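Long-range contacts in glycosyl hydrolases family 2, sugar binding domain protein (Bacteroides uniformis str. 3978 T3 ii, PDB 6D1P), which probably hydrolyses beta-glucuronide O-glycosidic bonds, as a glycoside hydrolase family 2 beta-glucuronidase of a human gut bacterium: residues A[33-38]-A[92-97]; A[520-525]-A[549-554]; A[623-628]-A[702-707]. One frame throughout, in Å; residues are numbered along the deposited sequence.

Contact 1 of 3, residues A[33-38]-A[92-97]; sequences EHWEFI and YRTMLN
In the jelly-roll-like sugar-binding domain, strand 35-38 pairs antiparallel with strand 89-96 inside a six-stranded sheet. Glu36 and Arg93 form the hydrogen-bonded pair, Glu36 N to Arg93 O at 2.8 Å and Arg93 N to Glu36 O at 2.9 Å. Their side chains rise from the same face: Arg93, extended from CG to NE, brings NE to 2.7 Å from Glu36 OE1, near the guanidinium plane, in a salt bridge that meets OE1 on its anti side, 28° out of the carboxylate plane. A weak second bond comes from Arg93 NH2, and Trp64 adds a cation-pi contact. The other face is aromatic: Phe37 sets CD1 over the Tyr92 ring, off centre, planes inclined at 39°, while Tyr92 OH is hydrogen-bonded to His71 ND1 and Leu190 N. Thr94 suits its place because OG1, anti to the backbone N (chi1 -171°), donates to His34 O at 2.7 Å from above the carbonyl plane, and methyl CG2 sits over the Trp35 face, 3.5 Å from the centroid of its six-membered ring, a CH-pi contact. The pairing thus separates its chemistry: an ion pair on the partly exposed face, buried aromatic rings with a satisfied hydroxyl on the other.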
loop_
_atom_site.group_PDB
_atom_site.type_symbol
_atom_site.label_atom_id
_atom_site.label_comp_id
_atom_site.label_asym_id
_atom_site.label_seq_id
_atom_site.Cartn_x
_atom_site.Cartn_y
_atom_site.Cartn_z
ATOM N N GLU A 33 -19.063 -16.080 0.687
ATOM C CA GLU A 33 -18.369 -16.584 -0.495
ATOM C C GLU A 33 -18.447 -15.625 -1.682
ATOM O O GLU A 33 -19.383 -14.835 -1.817
ATOM C CB GLU A 33 -18.931 -17.938 -0.936
ATOM C CG GLU A 33 -19.214 -18.906 0.165
ATOM C CD GLU A 33 -17.960 -19.382 0.812
ATOM O OE1 GLU A 33 -17.028 -19.740 0.065
ATOM O OE2 GLU A 33 -17.903 -19.389 2.067
ATOM N N HIS A 34 -17.434 -15.721 -2.546
ATOM C CA HIS A 34 -17.458 -15.164 -3.897
ATOM C C HIS A 34 -17.466 -13.643 -3.886
ATOM O O HIS A 34 -18.178 -13.004 -4.661
ATOM C CB HIS A 34 -18.649 -15.709 -4.691
ATOM C CG HIS A 34 -18.806 -17.194 -4.578
ATOM N ND1 HIS A 34 -19.917 -17.785 -4.016
ATOM C CD2 HIS A 34 -17.973 -18.206 -4.924
ATOM C CE1 HIS A 34 -19.768 -19.098 -4.033
ATOM N NE2 HIS A 34 -18.596 -19.379 -4.576
ATOM N N TRP A 35 -16.660 -13.057 -3.016
ATOM C CA TRP A 35 -16.461 -11.620 -3.031
ATOM C C TRP A 35 -15.153 -11.294 -3.738
ATOM O O TRP A 35 -14.210 -12.082 -3.738
ATOM C CB TRP A 35 -16.419 -11.050 -1.618
ATOM C CG TRP A 35 -17.701 -11.023 -0.874
ATOM C CD1 TRP A 35 -18.213 -12.007 -0.064
ATOM C CD2 TRP A 35 -18.623 -9.928 -0.810
ATOM N NE1 TRP A 35 -19.401 -11.583 0.495
ATOM C CE2 TRP A 35 -19.675 -10.315 0.047
ATOM C CE3 TRP A 35 -18.660 -8.661 -1.396
ATOM C CZ2 TRP A 35 -20.747 -9.487 0.326
ATOM C CZ3 TRP A 35 -19.735 -7.833 -1.109
ATOM C CH2 TRP A 35 -20.762 -8.253 -0.251
ATOM N N GLU A 36 -15.103 -10.119 -4.337
ATOM C CA GLU A 36 -13.852 -9.575 -4.816
ATOM C C GLU A 36 -13.494 -8.349 -3.987
ATOM O O GLU A 36 -14.369 -7.593 -3.550
ATOM C CB GLU A 36 -13.940 -9.213 -6.292
ATOM C CG GLU A 36 -13.901 -10.417 -7.210
ATOM C CD GLU A 36 -13.888 -10.028 -8.691
ATOM O OE1 GLU A 36 -14.633 -9.106 -9.079
ATOM O OE2 GLU A 36 -13.111 -10.639 -9.462
ATOM N N PHE A 37 -12.195 -8.155 -3.782
ATOM C CA PHE A 37 -11.721 -7.059 -2.952
ATOM C C PHE A 37 -10.489 -6.420 -3.588
ATOM O O PHE A 37 -9.666 -7.117 -4.180
ATOM C CB PHE A 37 -11.408 -7.558 -1.534
ATOM C CG PHE A 37 -10.508 -6.654 -0.784
ATOM C CD1 PHE A 37 -11.001 -5.479 -0.225
ATOM C CD2 PHE A 37 -9.156 -6.943 -0.677
ATOM C CE1 PHE A 37 -10.157 -4.601 0.434
ATOM C CE2 PHE A 37 -8.309 -6.080 -0.006
ATOM C CZ PHE A 37 -8.813 -4.908 0.557
ATOM N N ILE A 38 -10.362 -5.094 -3.470
ATOM C CA ILE A 38 -9.147 -4.397 -3.890
ATOM C C ILE A 38 -8.832 -3.326 -2.858
ATOM O O ILE A 38 -9.734 -2.634 -2.383
ATOM C CB ILE A 38 -9.273 -3.792 -5.316
ATOM C CG1 ILE A 38 -7.929 -3.279 -5.799
ATOM C CG2 ILE A 38 -10.260 -2.639 -5.379
ATOM C CD1 ILE A 38 -7.959 -2.829 -7.249
ATOM N N TYR A 92 -15.258 -3.846 -1.959
ATOM C CA TYR A 92 -15.727 -5.215 -2.145
ATOM C C TYR A 92 -16.852 -5.245 -3.175
ATOM O O TYR A 92 -17.610 -4.279 -3.302
ATOM C CB TYR A 92 -16.251 -5.816 -0.846
ATOM C CG TYR A 92 -15.271 -5.879 0.289
ATOM C CD1 TYR A 92 -15.065 -4.787 1.128
ATOM C CD2 TYR A 92 -14.605 -7.058 0.574
ATOM C CE1 TYR A 92 -14.191 -4.867 2.207
ATOM C CE2 TYR A 92 -13.739 -7.147 1.636
ATOM C CZ TYR A 92 -13.528 -6.046 2.450
ATOM O OH TYR A 92 -12.649 -6.154 3.506
ATOM N N ARG A 93 -16.980 -6.363 -3.898
ATOM C CA ARG A 93 -18.082 -6.511 -4.841
ATOM C C ARG A 93 -18.426 -7.978 -5.026
ATOM O O ARG A 93 -17.558 -8.855 -4.922
ATOM C CB ARG A 93 -17.766 -5.885 -6.199
ATOM C CG ARG A 93 -16.609 -6.528 -6.932
ATOM C CD ARG A 93 -16.314 -5.785 -8.246
ATOM N NE ARG A 93 -15.291 -6.468 -9.030
ATOM C CZ ARG A 93 -14.636 -5.934 -10.058
ATOM N NH1 ARG A 93 -14.884 -4.689 -10.458
ATOM N NH2 ARG A 93 -13.720 -6.652 -10.678
ATOM N N THR A 94 -19.705 -8.236 -5.300
ATOM C CA THR A 94 -20.182 -9.594 -5.541
ATOM C C THR A 94 -21.537 -9.555 -6.243
ATOM O O THR A 94 -22.108 -8.491 -6.494
ATOM C CB THR A 94 -20.300 -10.403 -4.249
ATOM O OG1 THR A 94 -20.570 -11.754 -4.599
ATOM C CG2 THR A 94 -21.477 -9.903 -3.402
ATOM N N MET A 95 -22.059 -10.752 -6.514
ATOM C CA MET A 95 -23.331 -10.973 -7.191
ATOM C C MET A 95 -24.250 -11.747 -6.255
ATOM O O MET A 95 -23.850 -12.792 -5.730
ATOM C CB MET A 95 -23.111 -11.777 -8.482
ATOM C CG MET A 95 -23.610 -11.107 -9.725
ATOM S SD MET A 95 -22.666 -9.641 -10.113
ATOM C CE MET A 95 -21.380 -10.373 -11.147
ATOM N N LEU A 96 -25.480 -11.270 -6.064
ATOM C CA LEU A 96 -26.394 -11.919 -5.119
ATOM C C LEU A 96 -27.675 -12.398 -5.790
ATOM O O LEU A 96 -28.298 -11.658 -6.559
ATOM C CB LEU A 96 -26.766 -10.988 -3.964
ATOM C CG LEU A 96 -25.677 -10.631 -2.955
ATOM C CD1 LEU A 96 -26.329 -9.967 -1.765
ATOM C CD2 LEU A 96 -24.869 -11.854 -2.545
ATOM N N ASN A 97 -28.064 -13.634 -5.478
ATOM C CA ASN A 97 -29.409 -14.132 -5.746
ATOM C C ASN A 97 -30.320 -13.653 -4.630
ATOM O O ASN A 97 -30.166 -14.071 -3.480
ATOM C CB ASN A 97 -29.425 -15.655 -5.822
ATOM C CG ASN A 97 -28.888 -16.165 -7.121
ATOM O OD1 ASN A 97 -29.311 -15.718 -8.189
ATOM N ND2 ASN A 97 -27.934 -17.097 -7.053
#

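Contact 2 of 3, residues A[520-525]-A[549-554]; sequences GRHMEV and SESYII
Ser549, directly ahead of helix 550-564, lays its CA and CB against the aliphatic part of Arg521, with Arg521 CG 4.0 Å from Ser549 CB. Its hydroxyl serves the helix itself: chi1 of 71° holds OG between the backbone N and the carbonyl carbon, where it accepts from Tyr552 N at 3.0 Å. Serine suits this N-cap because its short side chain can fold back to an amide of the first turn. Glu550 comes next and grips the loop twice. Its backbone N donates to Arg521 O at 2.8 Å, so a loop carbonyl satisfies another amide of the first turn. Its extended side chain carries OE2 to Gly520 N, 2.7 Å away in an almost straight bond (177°) that meets the carboxylate on its anti side; the other oxygen, OE1, accepts from Glu608 N. Gly520 has a positive phi, a conformation that favours glycine. Alongside this carboxylate lies the His522 ring, pointing the same way, with the two planes 29° apart. The helix belongs to the TIM-barrel domain, and the loop 520-525 that wraps its N-terminus follows strand 510-511 of the barrel sheet. At Ser551 the hydroxyl is turned to the loop, OG lying anti to the carbonyl carbon, and it accepts from Met523 N at 2.9 Å. The same OG lies 3.4 Å from His522 CB, near the plane of the imidazole, and Tyr626 OH hydrogen-bonds to both Ser551 OG and His522 ND1.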
loop_
_atom_site.group_PDB
_atom_site.type_symbol
_atom_site.label_atom_id
_atom_site.label_comp_id
_atom_site.label_asym_id
_atom_site.label_seq_id
_atom_site.Cartn_x
_atom_site.Cartn_y
_atom_site.Cartn_z
ATOM N N GLY A 520 8.500 -17.424 25.690
ATOM C CA GLY A 520 9.694 -18.243 25.583
ATOM C C GLY A 520 10.973 -17.623 26.103
ATOM O O GLY A 520 12.025 -18.266 26.019
ATOM N N ARG A 521 10.935 -16.393 26.611
ATOM C CA ARG A 521 12.088 -15.807 27.291
ATOM C C ARG A 521 11.943 -16.023 28.802
ATOM O O ARG A 521 10.862 -15.799 29.354
ATOM C CB ARG A 521 12.211 -14.320 26.960
ATOM C CG ARG A 521 13.271 -13.590 27.759
ATOM C CD ARG A 521 13.243 -12.108 27.429
ATOM N NE ARG A 521 13.827 -11.852 26.114
ATOM C CZ ARG A 521 13.664 -10.716 25.435
ATOM N NH1 ARG A 521 12.923 -9.732 25.943
ATOM N NH2 ARG A 521 14.230 -10.561 24.236
ATOM N N HIS A 522 13.025 -16.465 29.461
ATOM C CA HIS A 522 13.026 -16.707 30.904
ATOM C C HIS A 522 14.307 -16.142 31.513
ATOM O O HIS A 522 15.175 -15.607 30.814
ATOM C CB HIS A 522 12.872 -18.201 31.223
ATOM C CG HIS A 522 11.757 -18.850 30.476
ATOM N ND1 HIS A 522 10.459 -18.858 30.939
ATOM C CD2 HIS A 522 11.731 -19.458 29.263
ATOM C CE1 HIS A 522 9.686 -19.470 30.057
ATOM N NE2 HIS A 522 10.434 -19.848 29.034
ATOM N N MET A 523 14.426 -16.277 32.833
ATOM C CA MET A 523 15.561 -15.708 33.551
ATOM C C MET A 523 15.697 -16.384 34.913
ATOM O O MET A 523 14.713 -16.489 35.654
ATOM C CB MET A 523 15.381 -14.191 33.701
ATOM C CG MET A 523 16.408 -13.514 34.585
ATOM S SD MET A 523 18.104 -13.845 34.098
ATOM C CE MET A 523 18.101 -13.369 32.366
ATOM N N GLU A 524 16.910 -16.853 35.229
ATOM C CA GLU A 524 17.166 -17.473 36.528
ATOM C C GLU A 524 17.071 -16.434 37.639
ATOM O O GLU A 524 17.528 -15.295 37.482
ATOM C CB GLU A 524 18.554 -18.118 36.562
ATOM C CG GLU A 524 18.738 -19.346 35.673
ATOM C CD GLU A 524 18.029 -20.589 36.196
ATOM O OE1 GLU A 524 17.518 -20.582 37.345
ATOM O OE2 GLU A 524 17.970 -21.580 35.436
ATOM N N VAL A 525 16.476 -16.837 38.768
ATOM C CA VAL A 525 16.429 -15.974 39.943
ATOM C C VAL A 525 17.832 -15.826 40.520
ATOM O O VAL A 525 18.656 -16.747 40.453
ATOM C CB VAL A 525 15.448 -16.524 40.996
ATOM C CG1 VAL A 525 15.880 -17.904 41.476
ATOM C CG2 VAL A 525 15.339 -15.560 42.171
ATOM N N SER A 549 10.875 -10.920 30.458
ATOM C CA SER A 549 10.824 -12.375 30.537
ATOM C C SER A 549 9.481 -12.857 31.098
ATOM O O SER A 549 8.749 -12.130 31.777
ATOM C CB SER A 549 11.940 -12.891 31.434
ATOM O OG SER A 549 11.620 -12.552 32.780
ATOM N N GLU A 550 9.161 -14.112 30.794
ATOM C CA GLU A 550 8.036 -14.752 31.464
ATOM C C GLU A 550 8.312 -14.926 32.946
ATOM O O GLU A 550 7.377 -14.894 33.753
ATOM C CB GLU A 550 7.721 -16.100 30.816
ATOM C CG GLU A 550 7.217 -15.964 29.363
ATOM C CD GLU A 550 6.480 -17.204 28.856
ATOM O OE1 GLU A 550 5.420 -17.584 29.427
ATOM O OE2 GLU A 550 6.978 -17.800 27.867
ATOM N N SER A 551 9.585 -15.091 33.314
ATOM C CA SER A 551 9.945 -15.303 34.709
ATOM C C SER A 551 9.487 -14.143 35.570
ATOM O O SER A 551 8.952 -14.342 36.673
ATOM C CB SER A 551 11.452 -15.486 34.832
ATOM O OG SER A 551 11.867 -16.603 34.071
ATOM N N TYR A 552 9.675 -12.917 35.070
ATOM C CA TYR A 552 9.251 -11.769 35.838
ATOM C C TYR A 552 7.734 -11.716 35.928
ATOM O O TYR A 552 7.169 -11.602 37.025
ATOM C CB TYR A 552 9.809 -10.478 35.249
ATOM C CG TYR A 552 9.253 -9.300 35.990
ATOM C CD1 TYR A 552 9.698 -8.986 37.280
ATOM C CD2 TYR A 552 8.231 -8.535 35.442
ATOM C CE1 TYR A 552 9.154 -7.902 37.986
ATOM C CE2 TYR A 552 7.685 -7.458 36.141
ATOM C CZ TYR A 552 8.154 -7.143 37.407
ATOM O OH TYR A 552 7.599 -6.080 38.082
ATOM N N ILE A 553 7.050 -11.833 34.791
ATOM C CA ILE A 553 5.618 -11.564 34.826
ATOM C C ILE A 553 4.880 -12.632 35.620
ATOM O O ILE A 553 3.814 -12.365 36.182
ATOM C CB ILE A 553 5.046 -11.417 33.406
ATOM C CG1 ILE A 553 3.839 -10.469 33.440
ATOM C CG2 ILE A 553 4.642 -12.767 32.824
ATOM C CD1 ILE A 553 4.203 -9.030 33.757
ATOM N N ILE A 554 5.421 -13.848 35.678
ATOM C CA ILE A 554 4.769 -14.918 36.427
ATOM C C ILE A 554 4.719 -14.568 37.912
ATOM O O ILE A 554 3.680 -14.696 38.570
ATOM C CB ILE A 554 5.505 -16.243 36.153
ATOM C CG1 ILE A 554 4.956 -16.862 34.860
ATOM C CG2 ILE A 554 5.421 -17.195 37.341
ATOM C CD1 ILE A 554 5.900 -17.807 34.195
#

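Contact 3 of 3, residues A[623-628]-A[702-707]; sequences LHIYGH and DEIQQE
His628 and Asp702 come at each other from opposite directions with their flat groups nearly coplanar, 8° between ring and carboxylate. His628 NE2 donates to the syn lone pair of Asp702 OD2 at 2.7 Å, and the bond is close to straight at 168°. That oxygen also accepts from Ile625 N at 2.8 Å, nearly along its C-O direction, so two donors hold the carboxylate; an aspartate fits because its acceptor stands only a short way from the strand. Asp702 points its carboxylate across to 623-628 because its CG lies anti to the backbone N (chi1 -174°). Ile704 CG2 lies over the centre of one imidazole face, 3.4 Å from the centroid, a CH-pi contact, while its CD1 branch crosses obliquely to Ile625 CG2 at 3.7 Å. Strand 623-625 and residues 702-707 run almost parallel but belong to separate sheets, with 641-647 and 685-695 respectively, facing each other in a beta-sandwich-like arrangement; Ile625 and Ile704 are buried between them, whereas His628 is exposed. Gly627, without a side chain and at positive phi, lets the Gln706 amide approach its backbone. Gln706 NE2 gives Gly627 O a weak bond and donates to water 1, which donates to Tyr626 O; Gln706 OE1 accepts from Arg633.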
loop_
_atom_site.group_PDB
_atom_site.type_symbol
_atom_site.label_atom_id
_atom_site.label_comp_id
_atom_site.label_asym_id
_atom_site.label_seq_id
_atom_site.Cartn_x
_atom_site.Cartn_y
_atom_site.Cartn_z
ATOM N N LEU A 623 -2.259 -28.970 37.066
ATOM C CA LEU A 623 -0.895 -29.021 37.561
ATOM C C LEU A 623 -0.002 -28.603 36.399
ATOM O O LEU A 623 -0.125 -29.166 35.307
ATOM C CB LEU A 623 -0.558 -30.439 38.038
ATOM C CG LEU A 623 0.837 -30.782 38.546
ATOM C CD1 LEU A 623 1.094 -30.111 39.878
ATOM C CD2 LEU A 623 0.978 -32.298 38.686
ATOM N N HIS A 624 0.863 -27.608 36.610
ATOM C CA HIS A 624 1.748 -27.120 35.553
ATOM C C HIS A 624 3.090 -26.777 36.167
ATOM O O HIS A 624 3.199 -25.811 36.926
ATOM C CB HIS A 624 1.178 -25.891 34.830
ATOM C CG HIS A 624 2.069 -25.358 33.732
ATOM N ND1 HIS A 624 1.907 -25.697 32.401
ATOM C CD2 HIS A 624 3.135 -24.525 33.776
ATOM C CE1 HIS A 624 2.825 -25.085 31.675
ATOM N NE2 HIS A 624 3.587 -24.372 32.485
ATOM N N ILE A 625 4.107 -27.554 35.822
ATOM C CA ILE A 625 5.468 -27.195 36.177
ATOM C C ILE A 625 5.893 -26.017 35.321
ATOM O O ILE A 625 5.781 -26.055 34.090
ATOM C CB ILE A 625 6.407 -28.386 35.964
ATOM C CG1 ILE A 625 5.901 -29.610 36.745
ATOM C CG2 ILE A 625 7.830 -27.995 36.323
ATOM C CD1 ILE A 625 6.508 -30.930 36.272
ATOM N N TYR A 626 6.383 -24.966 35.960
ATOM C CA TYR A 626 6.858 -23.826 35.203
ATOM C C TYR A 626 8.167 -24.189 34.511
ATOM O O TYR A 626 9.152 -24.537 35.168
ATOM C CB TYR A 626 7.018 -22.601 36.108
ATOM C CG TYR A 626 7.785 -21.486 35.450
ATOM C CD1 TYR A 626 7.480 -21.069 34.150
ATOM C CD2 TYR A 626 8.838 -20.861 36.106
ATOM C CE1 TYR A 626 8.205 -20.055 33.538
ATOM C CE2 TYR A 626 9.557 -19.847 35.506
ATOM C CZ TYR A 626 9.232 -19.448 34.227
ATOM O OH TYR A 626 9.961 -18.444 33.631
ATOM N N GLY A 627 8.175 -24.098 33.179
ATOM C CA GLY A 627 9.385 -24.317 32.416
ATOM C C GLY A 627 9.215 -25.192 31.187
ATOM O O GLY A 627 10.211 -25.603 30.599
ATOM N N HIS A 628 7.977 -25.486 30.785
ATOM C CA HIS A 628 7.755 -26.228 29.547
ATOM C C HIS A 628 8.439 -25.556 28.357
ATOM O O HIS A 628 8.935 -26.235 27.448
ATOM C CB HIS A 628 6.261 -26.352 29.267
ATOM C CG HIS A 628 5.564 -27.383 30.089
ATOM N ND1 HIS A 628 5.127 -28.578 29.560
ATOM C CD2 HIS A 628 5.195 -27.390 31.391
ATOM C CE1 HIS A 628 4.531 -29.282 30.502
ATOM N NE2 HIS A 628 4.557 -28.584 31.623
ATOM N N ASP A 702 2.473 -34.083 35.485
ATOM C CA ASP A 702 3.090 -33.224 34.491
ATOM C C ASP A 702 4.576 -33.542 34.486
ATOM O O ASP A 702 5.107 -34.099 35.451
ATOM C CB ASP A 702 2.826 -31.734 34.784
ATOM C CG ASP A 702 3.336 -30.799 33.680
ATOM O OD1 ASP A 702 3.340 -31.192 32.492
ATOM O OD2 ASP A 702 3.735 -29.657 34.013
ATOM N N GLU A 703 5.242 -33.186 33.385
ATOM C CA GLU A 703 6.657 -33.485 33.207
ATOM C C GLU A 703 7.275 -32.485 32.234
ATOM O O GLU A 703 6.691 -32.168 31.199
ATOM C CB GLU A 703 6.882 -34.921 32.678
ATOM C CG GLU A 703 8.303 -35.162 32.118
ATOM C CD GLU A 703 8.419 -36.376 31.171
ATOM O OE1 GLU A 703 7.774 -37.420 31.439
ATOM O OE2 GLU A 703 9.164 -36.278 30.159
ATOM N N ILE A 704 8.465 -32.003 32.572
ATOM C CA ILE A 704 9.288 -31.254 31.640
ATOM C C ILE A 704 10.700 -31.812 31.713
ATOM O O ILE A 704 11.093 -32.449 32.691
ATOM C CB ILE A 704 9.305 -29.737 31.933
ATOM C CG1 ILE A 704 10.104 -29.442 33.209
ATOM C CG2 ILE A 704 7.884 -29.185 32.038
ATOM C CD1 ILE A 704 10.260 -27.963 33.498
ATOM N N GLN A 705 11.465 -31.566 30.654
ATOM C CA GLN A 705 12.894 -31.826 30.649
ATOM C C GLN A 705 13.608 -30.522 30.353
ATOM O O GLN A 705 13.099 -29.699 29.591
ATOM C CB GLN A 705 13.260 -32.889 29.609
ATOM C CG GLN A 705 12.506 -34.203 29.787
ATOM C CD GLN A 705 13.007 -35.282 28.844
ATOM O OE1 GLN A 705 14.150 -35.237 28.380
ATOM N NE2 GLN A 705 12.148 -36.260 28.551
ATOM N N GLN A 706 14.772 -30.322 30.966
ATOM C CA GLN A 706 15.553 -29.116 30.732
ATOM C C GLN A 706 17.033 -29.455 30.794
ATOM O O GLN A 706 17.462 -30.225 31.651
ATOM C CB GLN A 706 15.257 -28.006 31.761
ATOM C CG GLN A 706 13.807 -27.581 31.888
ATOM C CD GLN A 706 13.582 -26.597 33.036
ATOM O OE1 GLN A 706 14.079 -26.801 34.151
ATOM N NE2 GLN A 706 12.849 -25.506 32.757
ATOM N N GLU A 707 17.811 -28.871 29.892
ATOM C CA GLU A 707 19.254 -28.945 30.018
ATOM C C GLU A 707 19.725 -27.991 31.104
ATOM O O GLU A 707 19.131 -26.939 31.343
ATOM C CB GLU A 707 19.934 -28.592 28.697
ATOM C CG GLU A 707 19.536 -29.483 27.528
ATOM C CD GLU A 707 20.360 -30.751 27.458
ATOM O OE1 GLU A 707 21.479 -30.769 28.029
ATOM O OE2 GLU A 707 19.884 -31.731 26.835
HETATM O O HOH W 1 11.824 -24.152 35.208
HETATM O O HOH W 2 11.316 -27.565 29.190
#

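How the contacts relate
Contact 1 stands apart in the N-terminal sugar-binding domain, its centre about 48 Å from contact 2 and 49 Å from contact 3. Contacts 2 and 3 are neighbours, with centres about 14 Å apart, and meet where Tyr626 reaches from 623-628 to the start of helix 550-564, joining it to the sheets that carry contact 3. Contact 1 is partly buried and is the one built on backbone pairing within a sheet. Contacts 2 and 3 are buried: the former relies on loop and helix-end amides met by polar groups, whereas the latter combines a carboxylate-imidazole hydrogen bond with aliphatic packing between two sheets. Glu608 also links them: its N donates to Glu550 OE1, and its OE1 is hydrogen-bonded to His624 NE2.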